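Local coordinates for ferric-siderophore receptor protein (PDB 2X4L), which probably binds ferric siderophores and passes them on for uptake, as a member of the bacterial solute-binding protein 8 family, at residues A180-A185 with K306-L311; A187-A192 with N313-I318; V220-F225 with I294-E299. All coordinates share one frame; numbering follows the deposited sequence.

Contact 1: A180-A185 with K306-L311; sequences AAFDKA and KCTPLL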
# COMPACT_ATOMS: atom_id res chain seq x y z
N ALA A 180 10.39 -15.72 5.66
CA ALA A 180 11.51 -16.27 4.92
C ALA A 180 11.29 -16.03 3.44
O ALA A 180 12.28 -15.73 2.73
CB ALA A 180 11.58 -17.78 5.19
N ALA A 181 10.02 -16.15 2.95
CA ALA A 181 9.77 -15.96 1.52
C ALA A 181 10.00 -14.47 1.18
O ALA A 181 10.55 -14.15 0.10
CB ALA A 181 8.36 -16.41 1.14
N PHE A 182 9.64 -13.55 2.07
CA PHE A 182 9.85 -12.13 1.80
C PHE A 182 11.37 -11.92 1.76
O PHE A 182 11.82 -11.20 0.85
CB PHE A 182 9.28 -11.35 2.95
CG PHE A 182 9.53 -9.87 2.87
CD1 PHE A 182 8.66 -9.01 2.25
CD2 PHE A 182 10.64 -9.36 3.52
CE1 PHE A 182 8.93 -7.65 2.17
CE2 PHE A 182 10.91 -8.03 3.52
CZ PHE A 182 10.05 -7.11 2.88
N ASP A 183 12.15 -12.50 2.69
CA ASP A 183 13.58 -12.21 2.67
C ASP A 183 14.20 -12.76 1.40
O ASP A 183 15.14 -12.12 0.82
CB ASP A 183 14.24 -12.86 3.89
CG ASP A 183 13.92 -12.13 5.22
OD1 ASP A 183 13.41 -11.01 5.20
OD2 ASP A 183 14.20 -12.76 6.28
N LYS A 184 13.70 -13.91 0.92
CA LYS A 184 14.17 -14.52 -0.31
C LYS A 184 13.85 -13.60 -1.52
O LYS A 184 14.72 -13.42 -2.42
CB LYS A 184 13.61 -15.96 -0.46
CG LYS A 184 14.08 -16.57 -1.74
CD LYS A 184 13.59 -18.02 -1.78
CE LYS A 184 14.06 -18.77 -3.03
NZ LYS A 184 13.70 -20.28 -2.87
N ALA A 185 12.66 -13.04 -1.55
CA ALA A 185 12.27 -12.19 -2.66
C ALA A 185 13.04 -10.90 -2.60
O ALA A 185 13.32 -10.33 -3.67
CB ALA A 185 10.76 -11.89 -2.59
N LYS A 306 1.66 -10.50 1.72
CA LYS A 306 1.26 -9.61 0.62
C LYS A 306 2.30 -8.69 0.06
O LYS A 306 2.13 -8.08 -1.00
CB LYS A 306 0.04 -8.78 1.06
CG LYS A 306 -1.20 -9.58 1.33
CD LYS A 306 -1.74 -10.26 0.09
CE LYS A 306 -2.94 -11.19 0.43
NZ LYS A 306 -2.52 -12.33 1.38
N CYS A 307 3.43 -8.59 0.75
CA CYS A 307 4.54 -7.78 0.18
C CYS A 307 5.55 -8.60 -0.61
O CYS A 307 6.31 -8.08 -1.41
CB CYS A 307 5.30 -7.07 1.33
SG CYS A 307 4.25 -5.62 1.91
N THR A 308 5.62 -9.89 -0.35
CA THR A 308 6.49 -10.81 -1.11
C THR A 308 6.24 -10.68 -2.59
O THR A 308 7.19 -10.53 -3.41
CB THR A 308 6.42 -12.25 -0.61
OG1 THR A 308 6.86 -12.26 0.74
CG2 THR A 308 7.33 -13.25 -1.40
N PRO A 309 4.95 -10.64 -3.07
CA PRO A 309 4.75 -10.54 -4.52
C PRO A 309 5.22 -9.21 -5.08
O PRO A 309 5.55 -9.07 -6.25
CB PRO A 309 3.22 -10.77 -4.69
CG PRO A 309 2.83 -11.51 -3.53
CD PRO A 309 3.72 -11.10 -2.37
N LEU A 310 5.22 -8.16 -4.25
CA LEU A 310 5.64 -6.88 -4.77
C LEU A 310 7.15 -6.98 -5.16
O LEU A 310 7.55 -6.45 -6.22
CB LEU A 310 5.48 -5.76 -3.73
CG LEU A 310 4.11 -5.59 -3.10
CD1 LEU A 310 4.11 -4.43 -2.12
CD2 LEU A 310 3.01 -5.44 -4.22
N LEU A 311 7.93 -7.67 -4.30
CA LEU A 311 9.34 -7.90 -4.62
C LEU A 311 9.55 -8.86 -5.80
O LEU A 311 10.27 -8.55 -6.74
CB LEU A 311 10.09 -8.41 -3.36
CG LEU A 311 10.10 -7.46 -2.20
CD1 LEU A 311 10.45 -8.25 -0.98
CD2 LEU A 311 11.10 -6.37 -2.46
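Phe182 turns its ring off helix 180-185 by placing CG trans to the backbone N (chi1 175°), and Leu311, whose CG lies opposite its own carbonyl carbon (chi1 -62°), holds a methyl group over one face of that ring. Leu311 CD1 sits 3.9 Å from the centroid of the Phe182 ring, a CH-pi contact shifted toward the rim, where CD1 comes within 3.5 Å of Phe182 CE1. At the ring edge, close to the plane, Cys307 CB approaches Phe182 CE1 to 3.8 Å. Tyr304 packs edge-to-face with the same ring, and Leu156 of helix 153-165 also touches it, so the aromatic group is buried among several elements. Helix 173-195 is consistent with the long interlobe helix of class III binding proteins, the group to which this family belongs, and runs almost parallel to helix 304-320, the local axes 8.6 Å apart and inclined by 15°. The small side chain of Ala185 is consistent with this spacing: Ala185 CB meets Leu311 CB at 3.6 Å. Thr308 wedges in one turn earlier. Thr308 CG2 rests 3.9 Å from Ala185 CB and leans on the carbonyl oxygen of Ala181, while Thr308 OG1 lies 3.2 Å from Phe182 CA. That hydroxyl makes no hydrogen bond to the facing helix, its angle to Phe182 N being poor; its polar partner is the backbone carbonyl of Tyr304, one turn back along its own helix. Pro309 has no N-H to give, and Leu310 N makes only a weak bond to Cys307 O, so the helix is kinked there.

Contact 2: A187-A192 with N313-I318; sequences ARLRAA and NLAEAI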
# COMPACT_ATOMS: atom_id res chain seq x y z
N ALA A 187 16.18 -10.62 -1.51
CA ALA A 187 17.49 -10.94 -2.11
C ALA A 187 17.37 -11.13 -3.62
O ALA A 187 18.32 -10.79 -4.35
CB ALA A 187 18.03 -12.20 -1.46
N ARG A 188 16.24 -11.69 -4.09
CA ARG A 188 16.06 -11.88 -5.52
C ARG A 188 16.02 -10.50 -6.20
O ARG A 188 16.71 -10.32 -7.23
CB ARG A 188 14.72 -12.58 -5.75
CG ARG A 188 14.39 -12.74 -7.27
CD ARG A 188 12.91 -13.24 -7.47
NE ARG A 188 12.68 -13.28 -8.91
CZ ARG A 188 11.52 -13.70 -9.39
NH1 ARG A 188 10.56 -14.09 -8.52
NH2 ARG A 188 11.31 -13.81 -10.72
N LEU A 189 15.33 -9.50 -5.65
CA LEU A 189 15.29 -8.16 -6.31
C LEU A 189 16.64 -7.51 -6.22
O LEU A 189 17.07 -6.92 -7.20
CB LEU A 189 14.22 -7.31 -5.59
CG LEU A 189 14.10 -5.90 -6.16
CD1 LEU A 189 13.75 -5.91 -7.74
CD2 LEU A 189 13.00 -5.20 -5.38
N ARG A 190 17.35 -7.71 -5.12
CA ARG A 190 18.72 -7.15 -5.06
C ARG A 190 19.60 -7.71 -6.13
O ARG A 190 20.36 -6.95 -6.78
CB ARG A 190 19.38 -7.39 -3.68
CG ARG A 190 20.72 -6.73 -3.53
CD ARG A 190 21.39 -7.03 -2.18
NE ARG A 190 20.62 -6.53 -1.04
CZ ARG A 190 19.90 -7.26 -0.16
NH1 ARG A 190 19.77 -8.60 -0.26
NH2 ARG A 190 19.31 -6.66 0.88
N ALA A 191 19.49 -9.03 -6.33
CA ALA A 191 20.31 -9.70 -7.39
C ALA A 191 19.89 -9.22 -8.78
O ALA A 191 20.74 -8.97 -9.61
CB ALA A 191 20.14 -11.25 -7.29
N ALA A 192 18.57 -9.10 -8.99
CA ALA A 192 18.08 -8.71 -10.31
C ALA A 192 18.64 -7.28 -10.63
O ALA A 192 19.01 -6.98 -11.74
CB ALA A 192 16.58 -8.73 -10.34
N ASN A 313 7.41 -9.58 -8.17
CA ASN A 313 6.92 -9.12 -9.49
C ASN A 313 7.91 -8.14 -10.11
O ASN A 313 8.17 -8.15 -11.33
CB ASN A 313 5.57 -8.39 -9.36
CG ASN A 313 4.46 -9.32 -9.05
OD1 ASN A 313 4.57 -10.56 -9.18
ND2 ASN A 313 3.37 -8.68 -8.58
N LEU A 314 8.46 -7.27 -9.29
CA LEU A 314 9.43 -6.28 -9.79
C LEU A 314 10.76 -6.95 -10.18
O LEU A 314 11.34 -6.63 -11.22
CB LEU A 314 9.63 -5.15 -8.73
CG LEU A 314 10.64 -4.08 -9.20
CD1 LEU A 314 10.24 -3.39 -10.53
CD2 LEU A 314 10.66 -3.00 -8.16
N ALA A 315 11.22 -7.90 -9.32
CA ALA A 315 12.37 -8.68 -9.76
C ALA A 315 12.18 -9.38 -11.13
O ALA A 315 13.05 -9.30 -11.99
CB ALA A 315 12.76 -9.73 -8.71
N GLU A 316 11.04 -10.04 -11.29
CA GLU A 316 10.74 -10.73 -12.54
C GLU A 316 10.78 -9.76 -13.73
O GLU A 316 11.32 -10.08 -14.78
CB GLU A 316 9.37 -11.41 -12.42
CG GLU A 316 8.96 -12.14 -13.71
CD GLU A 316 7.61 -12.75 -13.56
OE1 GLU A 316 6.62 -12.12 -13.15
OE2 GLU A 316 7.53 -13.95 -13.82
N ALA A 317 10.18 -8.58 -13.57
CA ALA A 317 10.12 -7.65 -14.64
C ALA A 317 11.54 -7.20 -15.01
O ALA A 317 11.92 -7.18 -16.18
CB ALA A 317 9.24 -6.42 -14.23
N ILE A 318 12.36 -6.94 -13.98
CA ILE A 318 13.74 -6.48 -14.26
C ILE A 318 14.58 -7.58 -14.87
O ILE A 318 15.34 -7.35 -15.81
CB ILE A 318 14.37 -5.93 -12.94
CG1 ILE A 318 13.66 -4.58 -12.58
CG2 ILE A 318 15.91 -5.63 -13.13
CD1 ILE A 318 14.10 -4.11 -11.17
O HOH W 1 9.22 -15.36 -11.99
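Arg188 NH2 donates to a water molecule at 2.9 Å, and the water in turn donates to Glu316 OE2, bridging the two helices on their more exposed side. The gap of 4.9 Å from Arg188 NH2 to Glu316 OE2 is too long for a direct bond, so this pair is joined through the water, its guanidinium and carboxylate planes 72° apart. Direct salt bridges run from NE and NH1 of the same arginine to Glu319 and Asp312, which share helix 304-320 with Glu316. To get there the extended chain passes along Ala315, whose CB lies 3.7 Å from Arg188 CG, and brings one guanidinium face over the backbone N of Glu316. Glu316 CB is 3.5 Å from Arg188 NH2, the two side chains lying side by side and pointing the same way. Beneath this polar layer the packing is aliphatic. Leu189 CD1 fits among Leu314, Ala315 and Ile318, at 3.9 Å from both Leu314 CG and Ile318 CD1. The local helix axes are inclined by 24°. One guanidinium is thus bonded to two acidic side chains of helix 304-320 and linked to a third through water, which probably favours its charged form.

Contact 3: V220-F225 with I294-E299; sequences VDLEYF and IARSPE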
# COMPACT_ATOMS: atom_id res chain seq x y z
N VAL A 220 6.84 3.90 0.95
CA VAL A 220 7.54 2.78 1.66
C VAL A 220 8.04 1.74 0.71
O VAL A 220 9.12 1.13 0.91
CB VAL A 220 6.68 2.18 2.82
CG1 VAL A 220 6.55 3.32 3.86
CG2 VAL A 220 5.39 1.65 2.33
N ASP A 221 7.26 1.43 -0.32
CA ASP A 221 7.67 0.42 -1.31
C ASP A 221 8.86 0.91 -2.10
O ASP A 221 9.89 0.20 -2.21
CB ASP A 221 6.51 -0.09 -2.17
CG ASP A 221 5.86 1.02 -3.00
OD1 ASP A 221 5.81 2.19 -2.53
OD2 ASP A 221 5.41 0.65 -4.11
N LEU A 222 8.71 2.08 -2.71
CA LEU A 222 9.77 2.59 -3.59
C LEU A 222 11.05 2.83 -2.85
O LEU A 222 12.10 2.59 -3.39
CB LEU A 222 9.31 3.82 -4.37
CG LEU A 222 8.02 3.66 -5.13
CD1 LEU A 222 7.73 4.99 -5.89
CD2 LEU A 222 8.10 2.47 -6.10
N GLU A 223 10.99 3.34 -1.59
CA GLU A 223 12.23 3.59 -0.85
C GLU A 223 12.93 2.27 -0.62
O GLU A 223 14.20 2.20 -0.71
CB GLU A 223 11.94 4.28 0.52
CG GLU A 223 11.68 5.76 0.36
CD GLU A 223 11.85 6.47 1.68
OE1 GLU A 223 12.54 5.88 2.62
OE2 GLU A 223 11.34 7.64 1.80
N TYR A 224 12.17 1.20 -0.36
CA TYR A 224 12.82 -0.09 -0.11
C TYR A 224 13.41 -0.65 -1.44
O TYR A 224 14.57 -1.09 -1.45
CB TYR A 224 11.80 -1.09 0.49
CG TYR A 224 12.39 -2.40 0.87
CD1 TYR A 224 13.51 -2.49 1.62
CD2 TYR A 224 11.71 -3.63 0.53
CE1 TYR A 224 14.00 -3.71 2.07
CE2 TYR A 224 12.28 -4.83 0.90
CZ TYR A 224 13.35 -4.88 1.72
OH TYR A 224 13.96 -6.11 2.21
N PHE A 225 12.63 -0.60 -2.50
CA PHE A 225 13.12 -1.11 -3.81
C PHE A 225 14.41 -0.34 -4.21
O PHE A 225 15.40 -0.94 -4.70
CB PHE A 225 12.06 -0.92 -4.94
CG PHE A 225 10.77 -1.61 -4.69
CD1 PHE A 225 10.66 -2.72 -3.88
CD2 PHE A 225 9.64 -1.08 -5.32
CE1 PHE A 225 9.39 -3.35 -3.64
CE2 PHE A 225 8.39 -1.64 -5.13
CZ PHE A 225 8.26 -2.77 -4.35
N ILE A 294 3.96 -3.62 -15.23
CA ILE A 294 3.37 -4.41 -14.19
C ILE A 294 2.65 -3.59 -13.21
O ILE A 294 2.69 -2.33 -13.30
CB ILE A 294 4.46 -5.24 -13.45
CG1 ILE A 294 5.52 -4.38 -12.76
CG2 ILE A 294 5.08 -6.31 -14.41
CD1 ILE A 294 6.33 -5.19 -11.67
N ALA A 295 2.08 -4.15 -12.15
CA ALA A 295 1.45 -3.36 -11.08
C ALA A 295 2.46 -2.83 -10.08
O ALA A 295 3.52 -3.44 -9.85
CB ALA A 295 0.42 -4.24 -10.36
N ARG A 296 2.11 -1.69 -9.50
CA ARG A 296 2.68 -1.21 -8.30
C ARG A 296 1.54 -1.14 -7.26
O ARG A 296 0.44 -0.70 -7.65
CB ARG A 296 3.18 0.24 -8.46
CG ARG A 296 3.75 0.80 -7.11
CD ARG A 296 4.13 2.31 -7.19
NE ARG A 296 4.47 2.71 -5.84
CZ ARG A 296 4.36 3.97 -5.41
NH1 ARG A 296 3.90 4.96 -6.23
NH2 ARG A 296 4.58 4.20 -4.09
N SER A 297 1.83 -1.46 -5.98
CA SER A 297 0.85 -1.22 -4.91
C SER A 297 1.34 -0.06 -4.05
O SER A 297 2.16 -0.26 -3.14
CB SER A 297 0.72 -2.50 -4.07
OG SER A 297 0.14 -3.52 -4.83
N PRO A 298 0.89 1.20 -4.33
CA PRO A 298 1.41 2.31 -3.52
C PRO A 298 0.91 2.24 -2.08
O PRO A 298 1.44 2.91 -1.25
CB PRO A 298 0.86 3.59 -4.22
CG PRO A 298 0.52 3.05 -5.62
CD PRO A 298 -0.04 1.64 -5.38
N GLU A 299 -0.10 1.41 -1.82
CA GLU A 299 -0.53 1.10 -0.41
C GLU A 299 -0.30 -0.40 -0.20
O GLU A 299 -1.26 -1.20 -0.25
CB GLU A 299 -1.99 1.40 -0.21
CG GLU A 299 -2.23 2.94 -0.32
CD GLU A 299 -3.63 3.32 0.08
OE1 GLU A 299 -4.11 2.88 1.14
OE2 GLU A 299 -4.29 4.06 -0.71
O HOH W 2 4.55 -2.11 -5.28
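The carboxylate of Asp221 and the guanidinium of Arg296 lie nearly coplanar, 12° apart, although the two side chains cross at about a right angle. The Arg296 chain is extended from CG to NE, with CG anti to the backbone N (chi1 178°), which carries the guanidinium out to Asp221. Arg296 grips side-on: NE donates to Asp221 OD2 at 2.8 Å, almost straight at 176°, and Arg296 NH2 donates to Asp221 OD1 at the same length. Each oxygen uses its syn lone pair, so the pair closes as a bidentate salt bridge. The guanidinium is sandwiched, with Leu222 CD1 3.6 Å above one face and Pro298 CB covering the opposite one. Arg296 NH1 and NH2 make weak bonds to Ser214 OG and Ser219 OG, respectively. Asp221 OD2 takes a second donor, a water 3.1 Å away that accepts from Ser297 N and so tethers the chain leaving the strand. A methionine in place of Arg296 would probably leave the buried Asp221 carboxylate without its counter-charge and free it to turn. The bridge joins the first turn of helix 220-227 to the end of strand 293-296, part of the alpha/beta C-terminal lobe expected for this family.

Contacts 1 and 2 are successive parts of one interface between helix 173-195 and helix 304-320, their centres about 10 Å apart. Contact 3 lies about 12 and 13 Å from them, nearer the centre of the chain. Along the sequence helix 173-195 comes first, then helix 220-227, strand 293-296 and, soon after, helix 304-320, so that both partners of contact 3 fall between those of the other two. Leu311 and Leu189 pack together where contacts 1 and 2 meet, and Phe225 touches both, while Leu310 rests on Ser297. The long helix joining the lobes is thereby seated, through helix 304-320 and helix 220-227, on the mixed sheet of the C-terminal lobe.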